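Local coordinates for protein prefoldin beta subunit 2 (PDB 3AEI) that probably acts as a subunit of the archaeal co-chaperone prefoldin, which captures unfolded proteins with its coiled-coil arms and passes them to a group II chaperonin, at residues L11-Q14 with Q15-L19; L23-K26 with M27-E31; V55-T58 with K59-I63; S69-V72 with Y73-I77; E78-K81 with K82-K85. All coordinates share one frame; numbering follows the deposited sequence. Where two conformers were deposited one is given.

Contact 1 (L11-Q14 with Q15-L19)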
# COMPACT_ATOMS: atom_id res chain seq x y z
N LEU A 11 14.15 -5.39 -20.13
CA LEU A 11 14.05 -4.68 -18.86
C LEU A 11 13.03 -3.55 -19.01
O LEU A 11 12.21 -3.34 -18.12
CB LEU A 11 15.39 -4.06 -18.50
CG LEU A 11 15.86 -4.13 -17.05
CD1 LEU A 11 16.65 -2.85 -16.77
CD2 LEU A 11 14.69 -4.25 -16.07
N GLU A 12 13.08 -2.85 -20.13
CA GLU A 12 12.15 -1.74 -20.37
C GLU A 12 10.73 -2.26 -20.52
O GLU A 12 9.79 -1.68 -19.97
CB GLU A 12 12.55 -0.99 -21.64
CG GLU A 12 11.76 0.29 -21.81
CD GLU A 12 12.07 0.99 -23.11
OE1 GLU A 12 13.01 0.55 -23.82
OE2 GLU A 12 11.38 1.98 -23.43
N LEU A 13 10.59 -3.38 -21.22
CA LEU A 13 9.28 -3.96 -21.42
C LEU A 13 8.65 -4.37 -20.09
O LEU A 13 7.47 -4.11 -19.82
CB LEU A 13 9.41 -5.14 -22.37
CG LEU A 13 8.15 -5.95 -22.62
CD1 LEU A 13 7.15 -5.09 -23.40
CD2 LEU A 13 8.50 -7.20 -23.44
N GLN A 14 9.44 -5.00 -19.21
CA GLN A 14 8.91 -5.42 -17.93
C GLN A 14 8.44 -4.22 -17.11
O GLN A 14 7.40 -4.27 -16.46
CB GLN A 14 9.96 -6.18 -17.12
CG GLN A 14 9.52 -6.51 -15.67
CD GLN A 14 9.91 -5.44 -14.64
OE1 GLN A 14 9.06 -4.86 -13.97
NE2 GLN A 14 11.21 -5.20 -14.50
N GLN A 15 9.19 -3.12 -17.16
CA GLN A 15 8.79 -1.99 -16.34
C GLN A 15 7.51 -1.38 -16.85
O GLN A 15 6.66 -0.98 -16.05
CB GLN A 15 9.93 -0.98 -16.26
CG GLN A 15 11.17 -1.59 -15.60
CD GLN A 15 12.30 -0.59 -15.44
OE1 GLN A 15 12.31 0.45 -16.09
NE2 GLN A 15 13.27 -0.91 -14.58
N ILE A 16 7.37 -1.33 -18.18
CA ILE A 16 6.15 -0.80 -18.78
C ILE A 16 4.97 -1.71 -18.47
O ILE A 16 3.88 -1.23 -18.14
CB ILE A 16 6.27 -0.72 -20.29
CG1 ILE A 16 7.32 0.32 -20.66
CG2 ILE A 16 4.94 -0.35 -20.90
CD1 ILE A 16 7.74 0.20 -22.12
N ARG A 17 5.17 -3.02 -18.61
CA ARG A 17 4.10 -3.97 -18.33
C ARG A 17 3.64 -3.85 -16.89
O ARG A 17 2.44 -3.93 -16.62
CB ARG A 17 4.57 -5.43 -18.57
CG ARG A 17 4.57 -5.87 -20.03
CD ARG A 17 5.25 -7.22 -20.18
NE ARG A 17 4.57 -8.25 -19.40
CZ ARG A 17 3.51 -8.93 -19.84
NH1 ARG A 17 3.01 -8.68 -21.04
NH2 ARG A 17 2.94 -9.85 -19.08
N THR A 18 4.58 -3.67 -15.95
CA THR A 18 4.22 -3.58 -14.53
C THR A 18 3.37 -2.35 -14.29
O THR A 18 2.37 -2.42 -13.59
CB THR A 18 5.49 -3.56 -13.65
OG1 THR A 18 6.05 -4.87 -13.67
CG2 THR A 18 5.20 -3.18 -12.22
N LEU A 19 3.73 -1.22 -14.90
CA LEU A 19 2.91 0.00 -14.73
C LEU A 19 1.53 -0.19 -15.34
O LEU A 19 0.50 0.17 -14.76
CB LEU A 19 3.57 1.19 -15.44
CG LEU A 19 4.28 2.30 -14.68
CD1 LEU A 19 4.80 1.82 -13.37
CD2 LEU A 19 5.41 2.84 -15.57
O HOH W 1 12.69 -3.35 -13.00

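Contact 2 (L23-K26 with M27-E31)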
# COMPACT_ATOMS: atom_id res chain seq x y z
N LEU A 23 -2.43 -0.24 -13.58
CA LEU A 23 -3.54 0.60 -14.00
C LEU A 23 -4.75 -0.23 -14.41
O LEU A 23 -5.88 0.12 -14.07
CB LEU A 23 -3.11 1.49 -15.19
CG LEU A 23 -1.96 2.43 -14.94
CD1 LEU A 23 -1.69 3.16 -16.25
CD2 LEU A 23 -2.31 3.41 -13.82
N GLU A 24 -4.54 -1.35 -15.11
CA GLU A 24 -5.69 -2.16 -15.51
C GLU A 24 -6.40 -2.71 -14.27
O GLU A 24 -7.64 -2.84 -14.25
CB GLU A 24 -5.25 -3.32 -16.41
CG GLU A 24 -4.70 -2.85 -17.71
CD GLU A 24 -4.32 -3.97 -18.66
OE1 GLU A 24 -3.66 -4.93 -18.19
OE2 GLU A 24 -4.66 -3.87 -19.87
N LEU A 25 -5.64 -3.06 -13.22
CA LEU A 25 -6.27 -3.58 -12.02
C LEU A 25 -7.22 -2.55 -11.40
O LEU A 25 -8.36 -2.86 -11.04
CB LEU A 25 -5.22 -4.02 -10.96
CG LEU A 25 -5.82 -4.38 -9.59
CD1 LEU A 25 -6.74 -5.60 -9.66
CD2 LEU A 25 -4.68 -4.62 -8.64
N LYS A 26 -6.74 -1.33 -11.29
CA LYS A 26 -7.54 -0.28 -10.68
C LYS A 26 -8.72 -0.01 -11.59
O LYS A 26 -9.83 0.18 -11.12
CB LYS A 26 -6.72 0.99 -10.49
CG LYS A 26 -5.61 0.87 -9.46
CD LYS A 26 -4.90 2.22 -9.40
CE LYS A 26 -3.67 2.17 -8.54
NZ LYS A 26 -2.53 1.53 -9.26
N MET A 27 -8.49 -0.03 -12.88
CA MET A 27 -9.59 0.24 -13.79
C MET A 27 -10.71 -0.82 -13.67
O MET A 27 -11.91 -0.49 -13.59
CB MET A 27 -9.08 0.37 -15.24
CG MET A 27 -10.18 0.77 -16.20
SD MET A 27 -9.47 0.91 -17.84
CE MET A 27 -9.36 -0.79 -18.30
N LYS A 28 -10.32 -2.10 -13.59
CA LYS A 28 -11.25 -3.19 -13.50
C LYS A 28 -11.98 -3.18 -12.14
O LYS A 28 -13.14 -3.54 -12.07
CB LYS A 28 -10.55 -4.55 -13.65
CG LYS A 28 -9.99 -4.87 -15.02
CD LYS A 28 -9.08 -6.09 -14.88
CE LYS A 28 -8.39 -6.51 -16.17
NZ LYS A 28 -7.42 -7.65 -15.88
N GLU A 29 -11.29 -2.78 -11.07
CA GLU A 29 -11.92 -2.71 -9.76
C GLU A 29 -13.03 -1.65 -9.79
O GLU A 29 -14.10 -1.85 -9.22
CB GLU A 29 -10.89 -2.38 -8.67
CG GLU A 29 -9.90 -3.55 -8.42
CD GLU A 29 -8.70 -3.17 -7.55
OE1 GLU A 29 -8.11 -4.10 -6.95
OE2 GLU A 29 -8.33 -1.98 -7.48
N LEU A 30 -12.78 -0.52 -10.44
CA LEU A 30 -13.80 0.54 -10.51
C LEU A 30 -14.98 0.12 -11.39
O LEU A 30 -16.12 0.45 -11.07
CB LEU A 30 -13.22 1.87 -11.04
CG LEU A 30 -12.17 2.52 -10.13
CD1 LEU A 30 -11.50 3.69 -10.90
CD2 LEU A 30 -12.80 3.01 -8.86
N GLU A 31 -14.73 -0.63 -12.47
CA GLU A 31 -15.83 -1.14 -13.31
C GLU A 31 -16.69 -2.13 -12.51
O GLU A 31 -17.92 -2.12 -12.60
CB GLU A 31 -15.25 -1.78 -14.59
CG GLU A 31 -14.42 -0.75 -15.37
CD GLU A 31 -13.69 -1.30 -16.59
OE1 GLU A 31 -13.24 -2.47 -16.54
OE2 GLU A 31 -13.54 -0.55 -17.58
O HOH W 2 -4.85 -6.71 -16.44

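Contact 3 (V55-T58 with K59-I63)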
# COMPACT_ATOMS: atom_id res chain seq x y z
N VAL A 55 -14.50 9.90 2.53
CA VAL A 55 -15.58 10.91 2.53
C VAL A 55 -16.80 10.35 1.83
O VAL A 55 -16.68 9.81 0.73
CB VAL A 55 -15.13 12.18 1.76
CG1 VAL A 55 -16.24 13.22 1.76
CG2 VAL A 55 -13.88 12.74 2.40
N GLU A 56 -17.97 10.48 2.44
CA GLU A 56 -19.16 9.94 1.83
C GLU A 56 -19.52 10.68 0.55
O GLU A 56 -19.46 11.91 0.51
CB GLU A 56 -20.30 10.01 2.82
CG GLU A 56 -21.54 9.26 2.34
CD GLU A 56 -22.63 9.19 3.40
OE1 GLU A 56 -22.59 9.96 4.36
OE2 GLU A 56 -23.53 8.35 3.29
N ILE A 57 -19.87 9.91 -0.48
CA ILE A 57 -20.26 10.50 -1.74
C ILE A 57 -21.54 9.85 -2.22
O ILE A 57 -21.92 8.80 -1.72
CB ILE A 57 -19.18 10.39 -2.84
CG1 ILE A 57 -18.84 8.94 -3.16
CG2 ILE A 57 -17.91 11.11 -2.40
CD1 ILE A 57 -18.00 8.82 -4.40
N THR A 58 -22.21 10.50 -3.15
CA THR A 58 -23.45 9.94 -3.66
C THR A 58 -23.22 8.95 -4.79
O THR A 58 -22.13 8.85 -5.35
CB THR A 58 -24.37 11.07 -4.21
OG1 THR A 58 -23.75 11.65 -5.37
CG2 THR A 58 -24.59 12.16 -3.14
N LYS A 59 -24.27 8.21 -5.14
CA LYS A 59 -24.20 7.27 -6.26
C LYS A 59 -23.77 8.02 -7.53
O LYS A 59 -22.90 7.57 -8.25
CB LYS A 59 -25.57 6.61 -6.45
CG LYS A 59 -25.68 5.81 -7.73
CD LYS A 59 -27.10 5.25 -7.88
CE LYS A 59 -27.28 4.57 -9.24
NZ LYS A 59 -28.68 4.07 -9.47
N ASP A 60 -24.38 9.16 -7.82
CA ASP A 60 -24.02 9.92 -9.01
C ASP A 60 -22.56 10.40 -8.98
O ASP A 60 -21.87 10.39 -9.99
CB ASP A 60 -24.97 11.12 -9.18
CG ASP A 60 -26.34 10.71 -9.71
OD1 ASP A 60 -27.16 11.62 -9.97
OD2 ASP A 60 -26.60 9.50 -9.88
N GLU A 61 -22.08 10.79 -7.80
CA GLU A 61 -20.70 11.24 -7.72
C GLU A 61 -19.77 10.05 -7.96
O GLU A 61 -18.74 10.18 -8.61
CB GLU A 61 -20.42 11.84 -6.33
CG GLU A 61 -21.10 13.23 -6.13
CD GLU A 61 -21.03 13.77 -4.70
OE1 GLU A 61 -20.88 13.00 -3.74
OE2 GLU A 61 -21.17 15.02 -4.53
N ALA A 62 -20.16 8.89 -7.43
CA ALA A 62 -19.34 7.68 -7.57
C ALA A 62 -19.27 7.26 -9.03
O ALA A 62 -18.20 6.95 -9.53
CB ALA A 62 -19.94 6.54 -6.74
N ILE A 63 -20.40 7.29 -9.72
CA ILE A 63 -20.40 6.93 -11.12
C ILE A 63 -19.52 7.93 -11.92
O ILE A 63 -18.74 7.53 -12.79
CB ILE A 63 -21.87 6.87 -11.68
CG1 ILE A 63 -22.61 5.72 -11.00
CG2 ILE A 63 -21.84 6.67 -13.19
CD1 ILE A 63 -24.12 5.74 -11.25

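Contact 4 (S69-V72 with Y73-I77)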
# COMPACT_ATOMS: atom_id res chain seq x y z
N SER A 69 -12.20 8.28 -14.19
CA SER A 69 -11.00 7.52 -13.89
C SER A 69 -10.75 6.50 -15.00
O SER A 69 -9.60 6.28 -15.40
CB SER A 69 -11.14 6.80 -12.52
OG SER A 69 -11.09 7.74 -11.46
N ARG A 70 -11.81 5.87 -15.49
CA ARG A 70 -11.63 4.89 -16.56
C ARG A 70 -11.04 5.55 -17.79
O ARG A 70 -10.21 4.97 -18.48
CB ARG A 70 -12.95 4.21 -16.91
CG ARG A 70 -13.31 3.05 -15.97
CD ARG A 70 -14.69 2.50 -16.28
NE ARG A 70 -14.86 2.21 -17.70
CZ ARG A 70 -16.02 1.91 -18.27
NH1 ARG A 70 -17.13 1.86 -17.53
NH2 ARG A 70 -16.08 1.67 -19.57
N LEU A 71 -11.46 6.78 -18.07
CA LEU A 71 -10.92 7.48 -19.23
C LEU A 71 -9.43 7.74 -19.10
O LEU A 71 -8.66 7.53 -20.03
CB LEU A 71 -11.68 8.80 -19.39
CG LEU A 71 -11.55 9.57 -20.70
CD1 LEU A 71 -11.66 8.62 -21.89
CD2 LEU A 71 -12.63 10.63 -20.71
N VAL A 72 -9.03 8.19 -17.92
CA VAL A 72 -7.63 8.47 -17.65
C VAL A 72 -6.88 7.14 -17.73
O VAL A 72 -5.83 7.05 -18.35
CB VAL A 72 -7.45 9.10 -16.23
CG1 VAL A 72 -5.98 9.12 -15.82
CG2 VAL A 72 -7.99 10.53 -16.24
N TYR A 73 -7.41 6.09 -17.11
CA TYR A 73 -6.67 4.82 -17.16
C TYR A 73 -6.63 4.23 -18.57
O TYR A 73 -5.59 3.77 -19.02
CB TYR A 73 -7.23 3.79 -16.17
CG TYR A 73 -7.10 4.15 -14.71
CD1 TYR A 73 -5.89 4.62 -14.20
CD2 TYR A 73 -8.15 3.93 -13.82
CE1 TYR A 73 -5.73 4.85 -12.84
CE2 TYR A 73 -7.99 4.17 -12.45
CZ TYR A 73 -6.78 4.62 -11.98
OH TYR A 73 -6.59 4.81 -10.63
N LYS A 74 -7.76 4.23 -19.27
CA LYS A 74 -7.78 3.67 -20.63
C LYS A 74 -6.72 4.34 -21.50
O LYS A 74 -6.01 3.67 -22.24
CB LYS A 74 -9.14 3.84 -21.28
CG LYS A 74 -10.09 2.70 -21.03
CD LYS A 74 -11.35 2.83 -21.87
CE LYS A 74 -11.00 3.05 -23.33
NZ LYS A 74 -12.17 2.92 -24.23
N ARG A 75 -6.63 5.66 -21.41
CA ARG A 75 -5.66 6.43 -22.18
C ARG A 75 -4.22 6.07 -21.82
O ARG A 75 -3.37 5.85 -22.68
CB ARG A 75 -5.89 7.92 -21.95
CG ARG A 75 -4.99 8.84 -22.76
CD ARG A 75 -5.40 10.29 -22.58
NE ARG A 75 -6.81 10.50 -22.92
CZ ARG A 75 -7.32 10.33 -24.13
NH1 ARG A 75 -8.61 10.54 -24.34
NH2 ARG A 75 -6.54 9.95 -25.14
N GLU A 76 -3.93 6.01 -20.52
CA GLU A 76 -2.59 5.68 -20.06
C GLU A 76 -2.23 4.25 -20.47
O GLU A 76 -1.10 4.00 -20.92
CB GLU A 76 -2.50 5.87 -18.55
CG GLU A 76 -2.57 7.33 -18.17
CD GLU A 76 -2.71 7.58 -16.68
OE1 GLU A 76 -3.18 6.67 -15.95
OE2 GLU A 76 -2.37 8.71 -16.25
N ILE A 77 -3.19 3.34 -20.37
CA ILE A 77 -2.99 1.94 -20.73
C ILE A 77 -2.76 1.81 -22.24
O ILE A 77 -1.89 1.07 -22.68
CB ILE A 77 -4.21 1.08 -20.32
CG1 ILE A 77 -4.25 0.97 -18.77
CG2 ILE A 77 -4.18 -0.28 -21.05
CD1 ILE A 77 -5.61 0.54 -18.18

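Contact 5 (E78-K81 with K82-K85)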
# COMPACT_ATOMS: atom_id res chain seq x y z
N GLU A 78 -3.55 2.54 -23.04
CA GLU A 78 -3.35 2.47 -24.49
C GLU A 78 -1.96 2.95 -24.89
O GLU A 78 -1.30 2.36 -25.76
CB GLU A 78 -4.40 3.31 -25.23
CG GLU A 78 -5.74 2.59 -25.42
CD GLU A 78 -6.85 3.50 -25.94
OE1 GLU A 78 -8.00 3.03 -26.04
OE2 GLU A 78 -6.56 4.69 -26.23
N LYS A 79 -1.49 4.02 -24.24
CA LYS A 79 -0.18 4.54 -24.54
C LYS A 79 0.91 3.57 -24.14
O LYS A 79 1.90 3.41 -24.85
CB LYS A 79 0.04 5.87 -23.86
CG LYS A 79 -0.76 7.01 -24.54
CD LYS A 79 -0.48 8.36 -23.90
CE LYS A 79 -1.41 9.43 -24.45
NZ LYS A 79 -1.26 10.71 -23.72
N LEU A 80 0.74 2.91 -23.00
CA LEU A 80 1.77 1.97 -22.57
C LEU A 80 1.75 0.72 -23.44
O LEU A 80 2.82 0.19 -23.77
CB LEU A 80 1.57 1.60 -21.08
CG LEU A 80 1.79 2.71 -20.05
CD1 LEU A 80 1.22 2.27 -18.73
CD2 LEU A 80 3.24 3.07 -19.93
N LYS A 81 0.57 0.25 -23.83
CA LYS A 81 0.48 -0.94 -24.67
C LYS A 81 1.11 -0.66 -26.05
O LYS A 81 1.71 -1.55 -26.66
CB LYS A 81 -0.98 -1.43 -24.81
CG LYS A 81 -1.50 -2.13 -23.52
CD LYS A 81 -2.92 -2.72 -23.59
CE LYS A 81 -2.94 -4.06 -24.31
NZ LYS A 81 -4.26 -4.75 -24.18
N LYS A 82 1.03 0.57 -26.52
CA LYS A 82 1.64 0.86 -27.81
C LYS A 82 3.18 0.83 -27.66
O LYS A 82 3.87 0.37 -28.58
CB LYS A 82 1.08 2.18 -28.36
CG LYS A 82 2.08 3.08 -29.00
CD LYS A 82 2.85 3.82 -27.93
CE LYS A 82 2.06 4.96 -27.31
NZ LYS A 82 2.91 5.67 -26.32
N ARG A 83 3.71 1.27 -26.52
CA ARG A 83 5.16 1.21 -26.28
C ARG A 83 5.57 -0.26 -26.14
O ARG A 83 6.64 -0.65 -26.62
CB ARG A 83 5.58 1.97 -24.99
CG ARG A 83 5.71 3.51 -25.11
CD ARG A 83 6.15 4.19 -23.77
NE ARG A 83 7.51 3.84 -23.35
CZ ARG A 83 8.01 4.00 -22.13
NH1 ARG A 83 7.26 4.52 -21.16
NH2 ARG A 83 9.26 3.63 -21.86
N GLU A 84 4.74 -1.09 -25.51
CA GLU A 84 5.06 -2.52 -25.36
C GLU A 84 5.10 -3.16 -26.75
O GLU A 84 5.89 -4.05 -27.02
CB GLU A 84 4.00 -3.27 -24.55
CG GLU A 84 3.85 -2.85 -23.12
CD GLU A 84 2.69 -3.54 -22.42
OE1 GLU A 84 2.47 -4.76 -22.67
OE2 GLU A 84 1.99 -2.88 -21.61
N LYS A 85 4.19 -2.70 -27.61
CA LYS A 85 4.07 -3.20 -28.97
C LYS A 85 5.36 -2.97 -29.73
O LYS A 85 5.92 -3.89 -30.34
CB LYS A 85 2.90 -2.47 -29.65
CG LYS A 85 2.69 -2.80 -31.13
CD LYS A 85 2.12 -4.19 -31.33
CE LYS A 85 1.30 -4.27 -32.63
NZ LYS A 85 2.04 -3.79 -33.83

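Contact 1 (L11-Q14 with Q15-L19)
The N-terminal helix of the prefoldin coiled coil, helix 2-37, contains this turn, where Gln-14 reaches both Thr-18 and Gln-15 along the outer surface. Gln-14 OE1 lies 3.0 Å from Thr-18 OG1, and the backbone Gln-14 O lies 3.2 Å from the same hydroxyl. The two side chains run side by side in one direction. Gln-14 CG lies anti to the backbone N (chi1 173°) and the chain then bends at chi2 (-92°), which brings OE1 to the Thr-18 hydroxyl and NE2 toward Gln-15. Its amide plane stands 81° from that of Gln-15. On the inner side, Glu-12 CG and Ile-16 CD1 lie alongside each other 4.0 Å apart; Ile-16 is buried against Glu-84 and Ile-87 of helix 59-93, while the Glu-12 carboxylate forms a salt bridge with Arg-83. The main chain is regular, with Arg-17 N to Leu-13 O the shortest of its bonds at 2.8 Å. A water joins the two amides, accepting from Gln-14 NE2 at 2.8 Å and from Gln-15 NE2 at 3.0 Å.

Contact 2 (L23-K26 with M27-E31)
Glu-24 OE1 is held by two partners: a water that links it to Lys-28 donates to it at 2.8 Å, and Arg-20, one turn earlier on the same helix, makes a salt bridge to it. The water also accepts from Lys-28 NZ at 2.8 Å. With 5.2 Å between Glu-24 OE1 and Lys-28 NZ, the acid and the amine are not in direct contact, and the water carries the link. Lys-28 is extended beyond CG, and its CG passes 3.2 Å from Glu-24 O before the chain runs back along the helix to the water.

A second i to i+4 pair joins unlike groups. In the conformer given, one of two deposited, the Glu-29 carboxylate crosses Leu-25 at a slant, with OE1 3.4 Å from Leu-25 CD1 and nearly as close to its CG. Leu-25 CG sits opposite its own backbone N (chi1 171°), which turns the isobutyl group toward that carboxylate. Beneath, the backbone bonds of helix 2-37 are regular, for example Met-27 N to Leu-23 O at 2.9 Å. Inward, Leu-30 packs on Ser-69 and Lys-26 on Tyr-73 of helix 59-93, placing this turn midway along the coiled coil; Ser-51 of a second subunit packs on Lys-26, Glu-29 and Leu-30. The positive charges of Arg-20 and Lys-28 near Glu-24 would probably favour its ionised form, with the lysine linked through the water rather than by direct contact.

Contact 3 (V55-T58 with K59-I63)
Thr-58 and Glu-61 cross at a slant, each side chain reaching the backbone N-H of the other. Thr-58 OG1 accepts from Glu-61 N at 3.1 Å, with an N-H...O angle of 155°. In return, Glu-61 OE1 accepts from Thr-58 N at 2.9 Å, on its anti side and 35° out of the carboxylate plane. Thr-58 OG1 stands between its own N and carbonyl carbon (chi1 67°), the setting that aims the hydroxyl oxygen down the first turn. The reciprocal pair is a capping box, with Thr-58 as the N-cap of helix 59-93, and it closes the step from strand 53-57 of the beta hairpin into the C-terminal helix of the coiled coil. Ala-62 N to Thr-58 O, at 2.9 Å, is the backbone bond that joins the cap residue to the first turn. Ile-57, whose CB points toward the helix, also meets this turn: CB lies 3.2 Å from Glu-61 OE1, and Ile-57 CD1 rests 3.8 Å from Ala-62 CB. The other carboxylate oxygen, Glu-61 OE2, forms a salt bridge with Arg-44 of a third subunit.

Contact 4 (S69-V72 with Y73-I77)
Val-72 and Glu-76 lie side by side, one turn apart on helix 59-93, the C-terminal helix of the prefoldin coiled coil. The methyl CG1 of Val-72 meets the Glu-76 carboxylate, with OE1 and OE2 both 3.7 Å away. Val-72 CG1 is anti to its backbone N (chi1 168°), and the extended Glu-76 chain runs back over the preceding turn, with CG 3.3 Å from Val-72 O. An alanine in place of Glu-76 removes the carboxylate, and the Val-72 methyl and Leu-23 of the other helix would probably lose part of their packing.

Tyr-73 makes the neighbouring contact. Its CD2 passes 3.2 Å from Ser-69 O, and its CE2 comes within 4.1 Å of Ser-69 CB, so the ring slants over the preceding turn. The backbone holds this relation, since Tyr-73 N bonds to that same Ser-69 O at 2.8 Å with an N-H...O angle of 166°.

In the next shell, Ser-69 OG is hydrogen-bonded to His-65 O and Arg-70 forms salt bridges with Glu-67 and Glu-31. Helix 2-37 flanks the turn, with Leu-30 against Ser-69, Lys-26 against Tyr-73 and Leu-23 against Glu-76. Lys-74 N bonds to Arg-70 O at 2.7 Å, and Lys-74 CB lies 3.2 Å from the same oxygen.

Contact 5 (E78-K81 with K82-K85)
Lys-79 O receives two donors from the following turn, the backbone N of Arg-83 at 3.3 Å and the ammonium of Lys-82. The second bond, from Lys-82 NZ at 2.9 Å, is weak. Bends at chi2 and chi3 (-79° and -77°) curl the lysine back over its own helix, but chi1 (139°) is not staggered and the position of the Lys-82 end is doubtful. Among the other backbone bonds, Glu-84 N to Leu-80 O at 2.9 Å is representative.

A second group consists of contacts of carbon atoms. The Glu-84 chain, extended beyond CG, lies over the preceding turn with CG 3.3 Å from Leu-80 O, and its OE2 comes 4.0 Å from Lys-81 CG. The two chains cross at a slant, meeting through the lysine's methylene carbon.

The charged ends find their main partners beyond the turn. Glu-84 forms a salt bridge with Arg-20 and Arg-83 one with Glu-12, both across to helix 2-37, whereas Lys-85 pairs with Glu-89 further along its own helix. A leucine in place of Glu-84 would probably leave Arg-20 without this acidic mate and lose the charge pairing across to helix 2-37. Glu-84 also packs on Leu-13, Ile-16 and Arg-17 and is buried, so its charge is probably balanced by Arg-20. Ionic pairing flanking apolar packing in this way is typical of an antiparallel coiled coil such as the prefoldin arm.

Overall arrangement
The five contacts follow one another along two antiparallel helices joined by a beta hairpin. Contacts 1 and 2 lie on helix 2-37, with centres about 18 Å apart; contacts 4 and 5 lie on helix 59-93, about 13 Å apart. The helices bring contact 1 against contact 5 (centres about 10 Å apart) through Glu-12 OE2 and Arg-83 NH2 at 3.1 Å. Contact 2 meets contact 4 (about 9 Å) through Glu-31 OE2 and Arg-70 NE, also 3.1 Å apart. Contact 3 starts helix 59-93 at the hairpin end, its centre about 34 Å from that of contact 1. A sulfate, probably from the crystallisation liquor, lies about 3 Å from the Ser-69 side chain in contact 4.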